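Local coordinates for capsid polyprotein (Turkey astrovirus 2, PDB 3TS3) that forms the projection (spike) domain of the astrovirus capsid polyprotein, which probably self-assembles into the icosahedral shell of the virion, at residues A41-T44 against S45-Y48; D72-S75 against W76-I79; M99-M102 against K103-K106. All blocks are in the same frame, centred on the assembly; numbering follows the deposited sequence.

Contact 1 of 3, residues A41-T44 against S45-Y48; sequences AATT and SSRY
Ser-46 reaches back across the turn to Thr-43 and Ala-42, and its side chain does most of the work here. Its CB sits 3.3 Å from Thr-43 O. From there OG lies beside its own backbone N (chi1 -70°), heading for the chain that has just come in. OG accepts an almost straight hydrogen bond from Thr-43 N, 3.0 Å long with an N-H...O angle of 170°. On the way it passes Ala-42, with OG 3.4 Å from Ala-42 CA and 3.7 Å from Ala-42 CB, so the methyl group lies against the hydroxyl. The same oxygen is hydrogen-bonded to the carbonyl of Ile-79 on the neighbouring strand 76-81, which gives this buried hydroxyl both an acceptor and a donor partner and fixes its rotation.

The backbone closes the loop the other way, with Ser-46 N donating to Thr-43 O at 3.0 Å. That carbonyl also takes a hydrogen bond from a water, 2.7 Å from Thr-43 O, which in turn accepts from Arg-47 N and so bridges to the first residue of the strand. Thr-43 OG1 stands between its backbone N and carbonyl carbon (chi1 67°) and accepts from Ser-45 N at 3.2 Å.

Phe-208 of the second subunit packs on Ala-42 and Thr-44, while Arg-47 pairs with Asp-174 of its own chain. Taken together, residues 43-46 make a type I beta turn with an ST turn built on Thr-43 inside it, leading the chain into strand 47-52 of the large antiparallel sheet of the spike domain.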
loop_
_atom_site.group_PDB
_atom_site.type_symbol
_atom_site.label_atom_id
_atom_site.label_comp_id
_atom_site.label_asym_id
_atom_site.label_seq_id
_atom_site.Cartn_x
_atom_site.Cartn_y
_atom_site.Cartn_z
ATOM N N ALA C 41 4.870 -10.393 -6.906
ATOM C CA ALA C 41 4.669 -11.481 -7.841
ATOM C C ALA C 41 5.161 -12.769 -7.203
ATOM O O ALA C 41 6.155 -12.774 -6.494
ATOM C CB ALA C 41 5.387 -11.216 -9.146
ATOM N N ALA C 42 4.424 -13.841 -7.451
ATOM C CA ALA C 42 4.743 -15.149 -6.902
ATOM C C ALA C 42 4.884 -16.186 -8.000
ATOM O O ALA C 42 4.279 -16.075 -9.053
ATOM C CB ALA C 42 3.665 -15.594 -5.926
ATOM N N THR C 43 5.673 -17.209 -7.704
ATOM C CA THR C 43 5.855 -18.353 -8.569
ATOM C C THR C 43 5.636 -19.590 -7.722
ATOM O O THR C 43 5.338 -19.509 -6.539
ATOM C CB THR C 43 7.250 -18.439 -9.189
ATOM O OG1 THR C 43 8.216 -18.685 -8.163
ATOM C CG2 THR C 43 7.592 -17.166 -9.936
ATOM N N THR C 44 5.799 -20.737 -8.359
ATOM C CA THR C 44 5.620 -22.015 -7.707
ATOM C C THR C 44 6.651 -22.222 -6.608
ATOM O O THR C 44 6.480 -23.080 -5.763
ATOM C CB THR C 44 5.655 -23.171 -8.715
ATOM O OG1 THR C 44 6.760 -22.993 -9.607
ATOM C CG2 THR C 44 4.370 -23.188 -9.513
ATOM N N SER C 45 7.727 -21.452 -6.637
ATOM C CA SER C 45 8.749 -21.567 -5.612
ATOM C C SER C 45 8.526 -20.632 -4.423
ATOM O O SER C 45 9.241 -20.703 -3.447
ATOM C CB SER C 45 10.129 -21.309 -6.212
ATOM O OG SER C 45 10.438 -22.277 -7.184
ATOM N N SER C 46 7.553 -19.738 -4.531
ATOM C CA SER C 46 7.291 -18.750 -3.487
ATOM C C SER C 46 6.821 -19.279 -2.143
ATOM O O SER C 46 7.219 -18.775 -1.110
ATOM C CB SER C 46 6.320 -17.690 -4.000
ATOM O OG SER C 46 6.959 -16.885 -4.973
ATOM N N ARG C 47 5.962 -20.284 -2.167
ATOM C CA ARG C 47 5.375 -20.802 -0.939
ATOM C C ARG C 47 6.120 -22.016 -0.402
ATOM O O ARG C 47 6.247 -23.023 -1.074
ATOM C CB ARG C 47 3.913 -21.168 -1.188
ATOM C CG ARG C 47 3.139 -21.584 0.062
ATOM C CD ARG C 47 1.761 -22.103 -0.287
ATOM N NE ARG C 47 1.853 -23.317 -1.084
ATOM C CZ ARG C 47 0.820 -24.064 -1.440
ATOM N NH1 ARG C 47 -0.401 -23.739 -1.064
ATOM N NH2 ARG C 47 1.014 -25.145 -2.173
ATOM N N TYR C 48 6.604 -21.884 0.825
ATOM C CA TYR C 48 7.300 -22.956 1.515
ATOM C C TYR C 48 6.565 -23.271 2.814
ATOM O O TYR C 48 6.300 -22.391 3.614
ATOM C CB TYR C 48 8.747 -22.539 1.796
ATOM C CG TYR C 48 9.534 -23.552 2.577
ATOM C CD1 TYR C 48 10.057 -24.677 1.965
ATOM C CD2 TYR C 48 9.755 -23.378 3.929
ATOM C CE1 TYR C 48 10.770 -25.599 2.680
ATOM C CE2 TYR C 48 10.466 -24.300 4.650
ATOM C CZ TYR C 48 10.975 -25.401 4.022
ATOM O OH TYR C 48 11.691 -26.318 4.742
HETATM O O HOH W 1 4.330 -21.011 -4.549
#

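Contact 2 of 3, residues D72-S75 against W76-I79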
loop_
_atom_site.group_PDB
_atom_site.type_symbol
_atom_site.label_atom_id
_atom_site.label_comp_id
_atom_site.label_asym_id
_atom_site.label_seq_id
_atom_site.Cartn_x
_atom_site.Cartn_y
_atom_site.Cartn_z
ATOM N N ASP C 72 9.011 -14.163 13.842
ATOM C CA ASP C 72 7.996 -14.960 14.518
ATOM C C ASP C 72 8.012 -16.403 14.024
ATOM O O ASP C 72 8.208 -16.649 12.846
ATOM C CB ASP C 72 6.604 -14.368 14.292
ATOM C CG ASP C 72 6.434 -13.012 14.938
ATOM O OD1 ASP C 72 6.501 -12.922 16.175
ATOM O OD2 ASP C 72 6.225 -12.033 14.212
ATOM N N ALA C 73 7.783 -17.346 14.927
ATOM C CA ALA C 73 7.674 -18.744 14.532
ATOM C C ALA C 73 6.487 -18.866 13.591
ATOM O O ALA C 73 5.472 -18.224 13.799
ATOM C CB ALA C 73 7.448 -19.620 15.760
ATOM N N ALA C 74 6.633 -19.673 12.542
ATOM C CA ALA C 74 5.576 -19.843 11.551
ATOM C C ALA C 74 5.730 -21.126 10.741
ATOM O O ALA C 74 6.792 -21.717 10.721
ATOM C CB ALA C 74 5.536 -18.644 10.619
ATOM N N SER C 75 4.655 -21.544 10.083
ATOM C CA SER C 75 4.683 -22.708 9.199
ATOM C C SER C 75 4.584 -22.359 7.710
ATOM O O SER C 75 4.782 -23.213 6.866
ATOM C CB SER C 75 3.566 -23.690 9.565
ATOM O OG SER C 75 3.789 -24.302 10.823
ATOM N N TRP C 76 4.234 -21.116 7.397
ATOM C CA TRP C 76 4.083 -20.702 6.005
ATOM C C TRP C 76 5.030 -19.550 5.664
ATOM O O TRP C 76 4.926 -18.461 6.195
ATOM C CB TRP C 76 2.623 -20.342 5.719
ATOM C CG TRP C 76 1.684 -21.508 5.913
ATOM C CD1 TRP C 76 0.975 -21.815 7.037
ATOM C CD2 TRP C 76 1.368 -22.523 4.954
ATOM N NE1 TRP C 76 0.242 -22.955 6.838
ATOM C CE2 TRP C 76 0.455 -23.402 5.563
ATOM C CE3 TRP C 76 1.760 -22.770 3.634
ATOM C CZ2 TRP C 76 -0.059 -24.508 4.907
ATOM C CZ3 TRP C 76 1.241 -23.870 2.985
ATOM C CH2 TRP C 76 0.339 -24.721 3.620
ATOM N N TRP C 77 5.954 -19.838 4.762
ATOM C CA TRP C 77 7.027 -18.932 4.407
ATOM C C TRP C 77 6.883 -18.503 2.962
ATOM O O TRP C 77 6.599 -19.306 2.103
ATOM C CB TRP C 77 8.369 -19.609 4.692
ATOM C CG TRP C 77 8.472 -19.917 6.144
ATOM C CD1 TRP C 77 8.159 -21.092 6.760
ATOM C CD2 TRP C 77 8.846 -19.006 7.180
ATOM N NE1 TRP C 77 8.347 -20.976 8.116
ATOM C CE2 TRP C 77 8.771 -19.704 8.397
ATOM C CE3 TRP C 77 9.259 -17.675 7.193
ATOM C CZ2 TRP C 77 9.076 -19.104 9.613
ATOM C CZ3 TRP C 77 9.567 -17.091 8.390
ATOM C CH2 TRP C 77 9.481 -17.803 9.585
ATOM N N ASN C 78 7.031 -17.213 2.731
ATOM C CA ASN C 78 6.768 -16.649 1.427
ATOM C C ASN C 78 7.934 -15.853 0.877
ATOM O O ASN C 78 8.421 -14.955 1.520
ATOM C CB ASN C 78 5.530 -15.762 1.534
ATOM C CG ASN C 78 4.349 -16.501 2.126
ATOM O OD1 ASN C 78 3.649 -17.203 1.429
ATOM N ND2 ASN C 78 4.138 -16.350 3.421
ATOM N N ILE C 79 8.367 -16.213 -0.324
ATOM C CA ILE C 79 9.414 -15.491 -1.016
ATOM C C ILE C 79 8.745 -14.839 -2.224
ATOM O O ILE C 79 8.480 -15.498 -3.222
ATOM C CB ILE C 79 10.508 -16.466 -1.488
ATOM C CG1 ILE C 79 11.006 -17.309 -0.316
ATOM C CG2 ILE C 79 11.660 -15.720 -2.117
ATOM C CD1 ILE C 79 11.895 -18.467 -0.712
#
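At the corner where the chain bends into strand 76-81 of the spike's large antiparallel sheet, Ala-74 and Trp-77 fold against each other. The methyl of Ala-74 lies over one face of the indole, 3.6 Å above its plane and displaced toward the rim, with Ala-74 CB 3.7 Å from Trp-77 CZ2. At the five-membered end of the ring, Trp-77 NE1 donates to Ala-74 O. This bond is 3.1 Å long but bent to 129°, hence weak, and NE1 makes a second weak hydrogen bond, to the carbonyl of Asn-50. The far corner of the indole comes within reach of the loop as well, with Trp-77 CH2 3.7 Å from Asp-72 O.

Successive residues of a beta strand face opposite sides of the sheet, and the two tryptophans follow that rule: the same chi1, near -60° in both, therefore carries their rings to opposite faces. Trp-77 turns to the buried side, where Leu-131 of helix 129-135, Ile-52 and Pro-55 close round it. Trp-76 meets Arg-47, Asn-49 and Asp-174 instead.

The corner itself is at Ser-75. Its carbonyl oxygen lies over one face of the Trp-76 ring, Ser-75 O being 3.7 Å from Trp-76 CG, and is held by a hydrogen bond from the ND2 of Asn-49. Its CB lies 4.1 Å from Trp-76 CD1, while its hydroxyl turns to a different partner, hydrogen-bonding with the OE1 of Gln-51 on strand 47-52.

Contact 3 of 3, residues M99-M102 against K103-K106; sequences MQTM and KTLK
Gln-100 and Thr-104 cross obliquely, their polar ends meeting where the strand gives way to the helix. The glutamine chain bends at chi2 (-82°), which brings its amide oxygen round to the threonine hydroxyl. Thr-104 OG1 donates to Gln-100 OE1 at 2.8 Å; the hydroxyl comes in along a lone pair, within the plane of the amide. Thr-14 OG1 is also hydrogen-bonded to this oxygen, and NE2 donates to Phe-17 O, so both ends of the buried amide are held.

While its hydrogen points at Gln-100, Thr-104 OG1 accepts from Thr-101 N at 3.0 Å. Thr-101 answers in kind: its OG1 takes Thr-104 N at 3.1 Å along a nearly straight line, 176°. With chi1 58°, Thr-101 turns OG1 forward to the first turn of the helix. Leu-105 N follows with a backbone bond to Thr-101 O, 2.9 Å.

On the apolar side, Met-102 and Leu-105 run alongside each other in the same direction, Met-102 CE 3.9 Å from Leu-105 CD2. The other leucine branch meets Gln-100 at about a right angle, with Leu-105 CD1 4.1 Å from Gln-100 CG. Leu-88 and Tyr-165 pack on both Met-102 and Leu-105, and Leu-4 of the second subunit touches Thr-104.

Just upstream, Met-99 and Gln-100 both face Leu-88 in a classic beta bulge. The reciprocal pair that follows is a capping box, with Thr-101 as the N-cap of the short helix 102-105.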
loop_
_atom_site.group_PDB
_atom_site.type_symbol
_atom_site.label_atom_id
_atom_site.label_comp_id
_atom_site.label_asym_id
_atom_site.label_seq_id
_atom_site.Cartn_x
_atom_site.Cartn_y
_atom_site.Cartn_z
ATOM N N MET C 99 8.692 8.150 -3.628
ATOM C CA MET C 99 9.904 8.885 -3.853
ATOM C C MET C 99 10.985 7.951 -4.355
ATOM O O MET C 99 11.997 8.459 -4.810
ATOM C CB MET C 99 10.347 9.717 -2.625
ATOM C CG MET C 99 10.444 8.958 -1.298
ATOM S SD MET C 99 12.064 8.188 -1.088
ATOM C CE MET C 99 11.698 6.840 0.033
ATOM N N GLN C 100 10.679 6.665 -4.473
ATOM C CA GLN C 100 11.498 5.730 -5.240
ATOM C C GLN C 100 10.631 4.706 -5.922
ATOM O O GLN C 100 9.582 4.348 -5.434
ATOM C CB GLN C 100 12.495 4.936 -4.378
ATOM C CG GLN C 100 13.357 5.733 -3.441
ATOM C CD GLN C 100 14.577 6.341 -4.101
ATOM O OE1 GLN C 100 14.827 6.164 -5.289
ATOM N NE2 GLN C 100 15.349 7.060 -3.313
ATOM N N THR C 101 11.109 4.225 -7.060
ATOM C CA THR C 101 10.607 3.013 -7.661
ATOM C C THR C 101 11.692 1.996 -7.353
ATOM O O THR C 101 12.749 2.349 -6.870
ATOM C CB THR C 101 10.433 3.103 -9.166
ATOM O OG1 THR C 101 11.684 3.424 -9.768
ATOM C CG2 THR C 101 9.417 4.164 -9.526
ATOM N N MET C 102 11.437 0.731 -7.626
ATOM C CA MET C 102 12.470 -0.268 -7.412
ATOM C C MET C 102 13.650 0.034 -8.333
ATOM O O MET C 102 14.791 -0.182 -7.978
ATOM C CB MET C 102 11.942 -1.690 -7.604
ATOM C CG MET C 102 10.973 -2.167 -6.501
ATOM S SD MET C 102 11.610 -2.050 -4.796
ATOM C CE MET C 102 10.861 -0.490 -4.287
ATOM N N LYS C 103 13.368 0.535 -9.527
ATOM C CA LYS C 103 14.455 0.879 -10.434
ATOM C C LYS C 103 15.354 1.998 -9.910
ATOM O O LYS C 103 16.562 1.867 -9.898
ATOM C CB LYS C 103 13.881 1.294 -11.790
ATOM C CG LYS C 103 14.930 1.749 -12.783
ATOM C CD LYS C 103 14.313 2.362 -14.020
ATOM C CE LYS C 103 13.601 1.331 -14.853
ATOM N NZ LYS C 103 13.242 1.943 -16.162
ATOM N N THR C 104 14.762 3.099 -9.469
ATOM C CA THR C 104 15.548 4.198 -8.908
ATOM C C THR C 104 16.268 3.785 -7.615
ATOM O O THR C 104 17.350 4.259 -7.304
ATOM C CB THR C 104 14.742 5.501 -8.719
ATOM O OG1 THR C 104 13.775 5.326 -7.689
ATOM C CG2 THR C 104 14.046 5.913 -10.012
ATOM N N LEU C 105 15.649 2.884 -6.873
ATOM C CA LEU C 105 16.203 2.432 -5.606
ATOM C C LEU C 105 17.531 1.703 -5.809
ATOM O O LEU C 105 18.319 1.582 -4.891
ATOM C CB LEU C 105 15.198 1.567 -4.852
ATOM C CG LEU C 105 15.527 1.234 -3.392
ATOM C CD1 LEU C 105 15.737 2.480 -2.540
ATOM C CD2 LEU C 105 14.423 0.369 -2.826
ATOM N N LYS C 106 17.778 1.253 -7.030
ATOM C CA LYS C 106 19.013 0.529 -7.331
ATOM C C LYS C 106 20.203 1.448 -7.088
ATOM O O LYS C 106 21.300 0.998 -6.827
ATOM C CB LYS C 106 19.032 0.005 -8.769
ATOM C CG LYS C 106 18.111 -1.166 -9.019
ATOM C CD LYS C 106 18.243 -1.701 -10.441
ATOM C CE LYS C 106 17.298 -2.874 -10.660
ATOM N NZ LYS C 106 17.370 -3.415 -12.047
#

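How the contacts relate
From the N terminus the three contacts come in series, none nested in or crossing another. Contact 1 closes the turn that leads from the loop after strand 34-37 into strand 47-52. Contact 2 rounds the corner from the small sheet of strands 56-59 and 67-70 into strand 76-81. Strands 47-52 and 76-81 are antiparallel neighbours, so contacts 1 and 2 touch: Tyr-48 O lies 2.8 Å from Trp-77 N. Contact 3 ends strand 98-101, a more distant part of the same large sheet, its centre about 27 Å from that of contact 2 and across the chain's centre. Contacts 1 and 3 both touch the second subunit.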